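Local coordinates for protein TsrE (Streptomyces laurentii, PDB 7CWW) that probably acts as a cyclase in thiopeptide antibiotic biosynthesis, closing the central nitrogen-containing ring of the peptide, at residues Asp20-Leu23 with Asp24-Pro28; Phe59-Ser63 with Pro64-Arg68. All coordinates share one frame; numbering follows the deposited sequence.

Contact 1 (Asp20-Leu23 with Asp24-Pro28)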
ATOM      1  N   ASP A  20     -15.886   9.840  -8.722  1.00 32.06           N
ATOM      2  CA  ASP A  20     -17.250   9.943  -9.250  1.00 32.31           C
ATOM      3  C   ASP A  20     -17.450   9.038 -10.465  1.00 32.05           C
ATOM      4  O   ASP A  20     -18.441   8.305 -10.553  1.00 31.53           O
ATOM      5  CB  ASP A  20     -17.564  11.396  -9.630  1.00 38.71           C
ATOM      6  CG  ASP A  20     -17.607  12.331  -8.429  1.00 48.19           C
ATOM      7  OD1 ASP A  20     -18.006  11.892  -7.325  1.00 49.58           O
ATOM      8  OD2 ASP A  20     -17.244  13.514  -8.596  1.00 51.07           O
ATOM      9  N   LEU A  21     -16.522   9.098 -11.430  1.00 32.07           N
ATOM     10  CA  LEU A  21     -16.641   8.268 -12.629  1.00 31.38           C
ATOM     11  C   LEU A  21     -16.608   6.790 -12.283  1.00 30.19           C
ATOM     12  O   LEU A  21     -17.338   5.977 -12.867  1.00 33.23           O
ATOM     13  CB  LEU A  21     -15.511   8.595 -13.604  1.00 32.10           C
ATOM     14  CG  LEU A  21     -15.594   9.944 -14.296  1.00 30.73           C
ATOM     15  CD1 LEU A  21     -14.286  10.222 -15.034  1.00 33.56           C
ATOM     16  CD2 LEU A  21     -16.787   9.930 -15.239  1.00 35.03           C
ATOM     17  N   LEU A  22     -15.747   6.418 -11.347  1.00 29.52           N
ATOM     18  CA  LEU A  22     -15.633   5.021 -10.957  1.00 30.97           C
ATOM     19  C   LEU A  22     -16.930   4.516 -10.332  1.00 32.05           C
ATOM     20  O   LEU A  22     -17.460   3.469 -10.731  1.00 33.70           O
ATOM     21  CB  LEU A  22     -14.457   4.879  -9.993  1.00 30.60           C
ATOM     22  CG  LEU A  22     -13.945   3.518  -9.556  1.00 33.88           C
ATOM     23  CD1 LEU A  22     -13.697   2.595 -10.742  1.00 32.74           C
ATOM     24  CD2 LEU A  22     -12.654   3.759  -8.795  1.00 35.10           C
ATOM     25  N   LEU A  23     -17.463   5.251  -9.353  1.00 33.50           N
ATOM     26  CA  LEU A  23     -18.636   4.773  -8.627  1.00 34.98           C
ATOM     27  C   LEU A  23     -19.920   4.920  -9.429  1.00 36.16           C
ATOM     28  O   LEU A  23     -20.833   4.099  -9.281  1.00 40.16           O
ATOM     29  CB  LEU A  23     -18.788   5.515  -7.301  1.00 31.08           C
ATOM     30  CG  LEU A  23     -17.600   5.416  -6.343  1.00 32.42           C
ATOM     31  CD1 LEU A  23     -17.858   6.246  -5.085  1.00 32.46           C
ATOM     32  CD2 LEU A  23     -17.359   3.968  -6.000  1.00 35.81           C
ATOM     33  N   ASP A  24     -20.023   5.955 -10.259  1.00 31.34           N
ATOM     34  CA  ASP A  24     -21.288   6.270 -10.913  1.00 33.89           C
ATOM     35  C   ASP A  24     -21.361   5.847 -12.373  1.00 35.53           C
ATOM     36  O   ASP A  24     -22.468   5.707 -12.896  1.00 36.21           O
ATOM     37  CB  ASP A  24     -21.571   7.774 -10.810  1.00 36.98           C
ATOM     38  CG  ASP A  24     -21.681   8.240  -9.362  1.00 45.72           C
ATOM     39  OD1 ASP A  24     -21.934   7.386  -8.475  1.00 40.44           O
ATOM     40  OD2 ASP A  24     -21.514   9.452  -9.114  1.00 50.50           O
ATOM     41  N   VAL A  25     -20.228   5.638 -13.043  1.00 33.02           N
ATOM     42  CA  VAL A  25     -20.228   5.321 -14.469  1.00 33.81           C
ATOM     43  C   VAL A  25     -19.518   3.994 -14.721  1.00 35.07           C
ATOM     44  O   VAL A  25     -20.096   3.064 -15.294  1.00 30.63           O
ATOM     45  CB  VAL A  25     -19.567   6.461 -15.277  1.00 36.21           C
ATOM     46  CG1 VAL A  25     -19.540   6.139 -16.774  1.00 31.24           C
ATOM     47  CG2 VAL A  25     -20.285   7.771 -15.032  1.00 36.26           C
ATOM     48  N   ALA A  26     -18.257   3.890 -14.291  1.00 32.15           N
ATOM     49  CA  ALA A  26     -17.406   2.801 -14.760  1.00 33.58           C
ATOM     50  C   ALA A  26     -17.747   1.473 -14.090  1.00 33.38           C
ATOM     51  O   ALA A  26     -17.946   0.463 -14.775  1.00 32.19           O
ATOM     52  CB  ALA A  26     -15.927   3.155 -14.546  1.00 32.11           C
ATOM     53  N   ALA A  27     -17.798   1.437 -12.753  1.00 28.72           N
ATOM     54  CA  ALA A  27     -18.132   0.180 -12.083  1.00 35.99           C
ATOM     55  C   ALA A  27     -19.504  -0.357 -12.481  1.00 35.63           C
ATOM     56  O   ALA A  27     -19.605  -1.564 -12.765  1.00 35.15           O
ATOM     57  CB  ALA A  27     -18.015   0.342 -10.563  1.00 36.47           C
ATOM     58  N   PRO A  28     -20.581   0.442 -12.528  1.00 35.07           N
ATOM     59  CA  PRO A  28     -21.874  -0.129 -12.957  1.00 37.46           C
ATOM     60  C   PRO A  28     -21.849  -0.687 -14.373  1.00 40.47           C
ATOM     61  O   PRO A  28     -22.448  -1.733 -14.631  1.00 33.28           O
ATOM     62  CB  PRO A  28     -22.833   1.064 -12.846  1.00 39.54           C
ATOM     63  CG  PRO A  28     -22.185   1.985 -11.880  1.00 40.81           C
ATOM     64  CD  PRO A  28     -20.726   1.856 -12.133  1.00 36.43           C
TER
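The peptide carbonyl of Leu-21 takes two N-H groups, from Val-25 and Ala-26, at different positions about its plane. The Ala-26 N comes almost straight in along the C=O direction, 2.7 Å from Leu-21 O, whereas Val-25 N sits above the plane, 2.9 Å from the same oxygen, in a more bent bond. One residue on, Ala-27 N lies in the plane of the Leu-22 carbonyl, 2.9 Å from its O, and Pro-28 CG and CD each lie 3.6 Å from Leu-23 O. That last oxygen is taken by Arg-125 of the neighbouring helix 106-127. On another flank, Asp-24 has its CG beside the backbone N (chi1 -61°), which carries OD2 back along the helix to 4.6 Å from Asp-20 OD1. The two like-charged carboxylates share Arg-128, which would be expected to offset their repulsion. Leu-21 CD2 and Val-25 CG2 run side by side at 4.1 Å, and both side chains touch His-77 of helix 65-78. Two successive bonds spanning five residues mark a wider, pi-type turn within helix 15-35, followed by a kink at Pro-28, whose nitrogen has no hydrogen to give to the preceding turn.

Contact 2 (Phe59-Ser63 with Pro64-Arg68)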
ATOM      1  N   PHE A  59      -9.460  -4.520 -18.428  1.00 29.32           N
ATOM      2  CA  PHE A  59     -10.469  -5.556 -18.506  1.00 29.42           C
ATOM      3  C   PHE A  59     -10.229  -6.349 -19.777  1.00 34.64           C
ATOM      4  O   PHE A  59      -9.661  -5.839 -20.745  1.00 39.51           O
ATOM      5  CB  PHE A  59     -11.894  -4.972 -18.484  1.00 28.51           C
ATOM      6  CG  PHE A  59     -12.123  -3.849 -19.476  1.00 34.20           C
ATOM      7  CD1 PHE A  59     -11.833  -2.536 -19.144  1.00 33.43           C
ATOM      8  CD2 PHE A  59     -12.648  -4.108 -20.732  1.00 33.27           C
ATOM      9  CE1 PHE A  59     -12.055  -1.508 -20.049  1.00 40.75           C
ATOM     10  CE2 PHE A  59     -12.866  -3.086 -21.639  1.00 36.03           C
ATOM     11  CZ  PHE A  59     -12.572  -1.787 -21.302  1.00 40.39           C
ATOM     12  N   ALA A  60     -10.663  -7.601 -19.761  1.00 36.61           N
ATOM     13  CA  ALA A  60     -10.565  -8.480 -20.915  1.00 40.11           C
ATOM     14  C   ALA A  60     -11.960  -8.682 -21.490  1.00 35.46           C
ATOM     15  O   ALA A  60     -12.876  -9.095 -20.775  1.00 41.52           O
ATOM     16  CB  ALA A  60      -9.941  -9.824 -20.533  1.00 45.89           C
ATOM     17  N   SER A  61     -12.115  -8.395 -22.775  1.00 38.26           N
ATOM     18  CA  SER A  61     -13.420  -8.459 -23.402  1.00 42.98           C
ATOM     19  C   SER A  61     -13.258  -8.882 -24.848  1.00 45.73           C
ATOM     20  O   SER A  61     -12.280  -8.526 -25.507  1.00 47.69           O
ATOM     21  CB  SER A  61     -14.148  -7.111 -23.327  1.00 42.65           C
ATOM     22  OG  SER A  61     -15.306  -7.123 -24.144  1.00 51.81           O
ATOM     23  N   ARG A  62     -14.231  -9.645 -25.328  1.00 55.64           N
ATOM     24  CA  ARG A  62     -14.311  -9.980 -26.740  1.00 70.44           C
ATOM     25  C   ARG A  62     -14.825  -8.822 -27.590  1.00 69.48           C
ATOM     26  O   ARG A  62     -14.614  -8.821 -28.807  1.00 75.26           O
ATOM     27  CB  ARG A  62     -15.219 -11.198 -26.915  1.00 82.36           C
ATOM     28  CG  ARG A  62     -16.615 -10.987 -26.335  1.00 87.43           C
ATOM     29  CD  ARG A  62     -16.785 -11.658 -24.978  1.00 91.33           C
ATOM     30  NE  ARG A  62     -17.012 -13.096 -25.095  1.00 96.71           N
ATOM     31  CZ  ARG A  62     -18.168 -13.645 -25.463  1.00101.10           C
ATOM     32  NH1 ARG A  62     -19.210 -12.877 -25.759  1.00100.63           N
ATOM     33  NH2 ARG A  62     -18.281 -14.967 -25.540  1.00103.53           N
ATOM     34  N   SER A  63     -15.470  -7.828 -26.977  1.00 57.56           N
ATOM     35  CA  SER A  63     -16.210  -6.829 -27.729  1.00 53.48           C
ATOM     36  C   SER A  63     -15.476  -5.497 -27.727  1.00 47.93           C
ATOM     37  O   SER A  63     -15.059  -5.022 -26.662  1.00 43.40           O
ATOM     38  CB  SER A  63     -17.622  -6.656 -27.144  1.00 55.41           C
ATOM     39  OG  SER A  63     -18.220  -5.437 -27.552  1.00 55.50           O
ATOM     40  N   PRO A  64     -15.289  -4.872 -28.894  1.00 41.73           N
ATOM     41  CA  PRO A  64     -14.749  -3.507 -28.919  1.00 40.91           C
ATOM     42  C   PRO A  64     -15.723  -2.473 -28.383  1.00 37.42           C
ATOM     43  O   PRO A  64     -15.301  -1.345 -28.093  1.00 37.41           O
ATOM     44  CB  PRO A  64     -14.452  -3.259 -30.409  1.00 46.57           C
ATOM     45  CG  PRO A  64     -14.693  -4.561 -31.110  1.00 47.57           C
ATOM     46  CD  PRO A  64     -15.613  -5.365 -30.239  1.00 45.27           C
ATOM     47  N   SER A  65     -16.999  -2.828 -28.225  1.00 36.62           N
ATOM     48  CA  SER A  65     -17.990  -1.852 -27.793  1.00 34.10           C
ATOM     49  C   SER A  65     -17.774  -1.416 -26.347  1.00 36.47           C
ATOM     50  O   SER A  65     -18.145  -0.293 -25.986  1.00 32.12           O
ATOM     51  CB  SER A  65     -19.398  -2.432 -27.974  1.00 34.62           C
ATOM     52  OG  SER A  65     -19.765  -2.464 -29.347  1.00 36.94           O
ATOM     53  N   VAL A  66     -17.156  -2.264 -25.515  1.00 30.14           N
ATOM     54  CA  VAL A  66     -17.106  -1.984 -24.080  1.00 30.61           C
ATOM     55  C   VAL A  66     -16.281  -0.737 -23.801  1.00 32.58           C
ATOM     56  O   VAL A  66     -16.713   0.165 -23.073  1.00 31.07           O
ATOM     57  CB  VAL A  66     -16.551  -3.193 -23.304  1.00 33.10           C
ATOM     58  CG1 VAL A  66     -16.420  -2.828 -21.838  1.00 30.70           C
ATOM     59  CG2 VAL A  66     -17.454  -4.397 -23.476  1.00 34.59           C
ATOM     60  N   GLU A  67     -15.062  -0.683 -24.345  1.00 27.07           N
ATOM     61  CA  GLU A  67     -14.220   0.485 -24.145  1.00 28.30           C
ATOM     62  C   GLU A  67     -14.865   1.734 -24.729  1.00 29.64           C
ATOM     63  O   GLU A  67     -14.759   2.826 -24.160  1.00 32.62           O
ATOM     64  CB  GLU A  67     -12.853   0.248 -24.791  1.00 29.05           C
ATOM     65  CG  GLU A  67     -11.849   1.319 -24.513  1.00 42.62           C
ATOM     66  CD  GLU A  67     -10.522   1.029 -25.181  1.00 51.12           C
ATOM     67  OE1 GLU A  67     -10.400  -0.063 -25.791  1.00 49.13           O
ATOM     68  OE2 GLU A  67      -9.618   1.895 -25.104  1.00 50.75           O
ATOM     69  N   ARG A  68     -15.537   1.591 -25.868  1.00 26.82           N
ATOM     70  CA  ARG A  68     -16.128   2.752 -26.527  1.00 25.90           C
ATOM     71  C   ARG A  68     -17.335   3.256 -25.753  1.00 31.33           C
ATOM     72  O   ARG A  68     -17.509   4.470 -25.585  1.00 29.82           O
ATOM     73  CB  ARG A  68     -16.500   2.389 -27.964  1.00 29.63           C
ATOM     74  CG  ARG A  68     -15.261   2.243 -28.852  1.00 32.96           C
ATOM     75  CD  ARG A  68     -15.505   1.375 -30.078  1.00 38.94           C
ATOM     76  NE  ARG A  68     -14.333   1.387 -30.956  1.00 38.93           N
ATOM     77  CZ  ARG A  68     -13.208   0.717 -30.709  1.00 47.97           C
ATOM     78  NH1 ARG A  68     -13.096  -0.040 -29.618  1.00 43.57           N
ATOM     79  NH2 ARG A  68     -12.193   0.798 -31.559  1.00 47.15           N
TER
HETATM   80  O   HOH W   1     -13.676  -2.891 -25.546  1.00 36.09           O
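Between Phe-59 and Val-66 the backbone leaves a strand in extended conformation, turns at Arg-62 to Pro-64, and winds into helix 65-78, so that the last strand residues face the first helical turn. The turn is drawn together by two serine hydroxyls used as acceptors. Ser-61 OG takes the backbone N of Ser-63 at 2.9 Å in a nearly straight bond (164°), an ST turn, and is also hydrogen-bonded to Glu-38 O. Ser-63 OG, anti to its own backbone nitrogen (chi1 162°), reaches past Pro-64 to accept from Ser-65 N at 3.0 Å, a more bent capping bond at the helix start. A water continues the bridging: it donates to Ser-63 O and accepts from Glu-67 N, 2.9 Å away, and it lies in the plane of the Phe-59 ring, off its edge.

The packing of the contact centres on Val-66, which lies against Phe-59 and Ser-61, one methyl to each. Its CG1 meets Phe-59 CE2 at 3.6 Å, an apolar pair in which the methyl approaches the ring obliquely, while CG2 touches Ser-61 OG at 3.5 Å. Glu-67 CA comes to the ring's edge, 4.0 Å from CZ of Phe-59. Leu-30 of helix 15-35 also packs on both Phe-59 and Val-66. On the outer side, Arg-68 NH1 reaches back to Pro-64 O at 3.0 Å.

The chemistry implies that two amides of the first helical turn, those of Ser-65 and Glu-67, are supplied with acceptors by a serine hydroxyl and a bound water, while Phe-59 and Val-66 join strand to helix through hydrocarbon.

Contacts 1 and 2 lie on the same side of the chain's centre, with their own centres about 16 Å apart and nearest atoms about 8 Å apart. They do not touch, yet they share elements: helix 15-35, which carries contact 1, packs through Leu-30 on contact 2, and helix 65-78, which begins in contact 2, meets Val-25 of contact 1. Trp-42 of strand 39-49 also touches residues of both. Each is partly buried, contact 1 more so. Their chemistry follows place: mid-helix, backbone amides find backbone carbonyls even where the turn widens, and two carboxylates pair with an arginine outside the segments; at a strand-to-helix junction, side-chain hydroxyls and water take over the acceptor role.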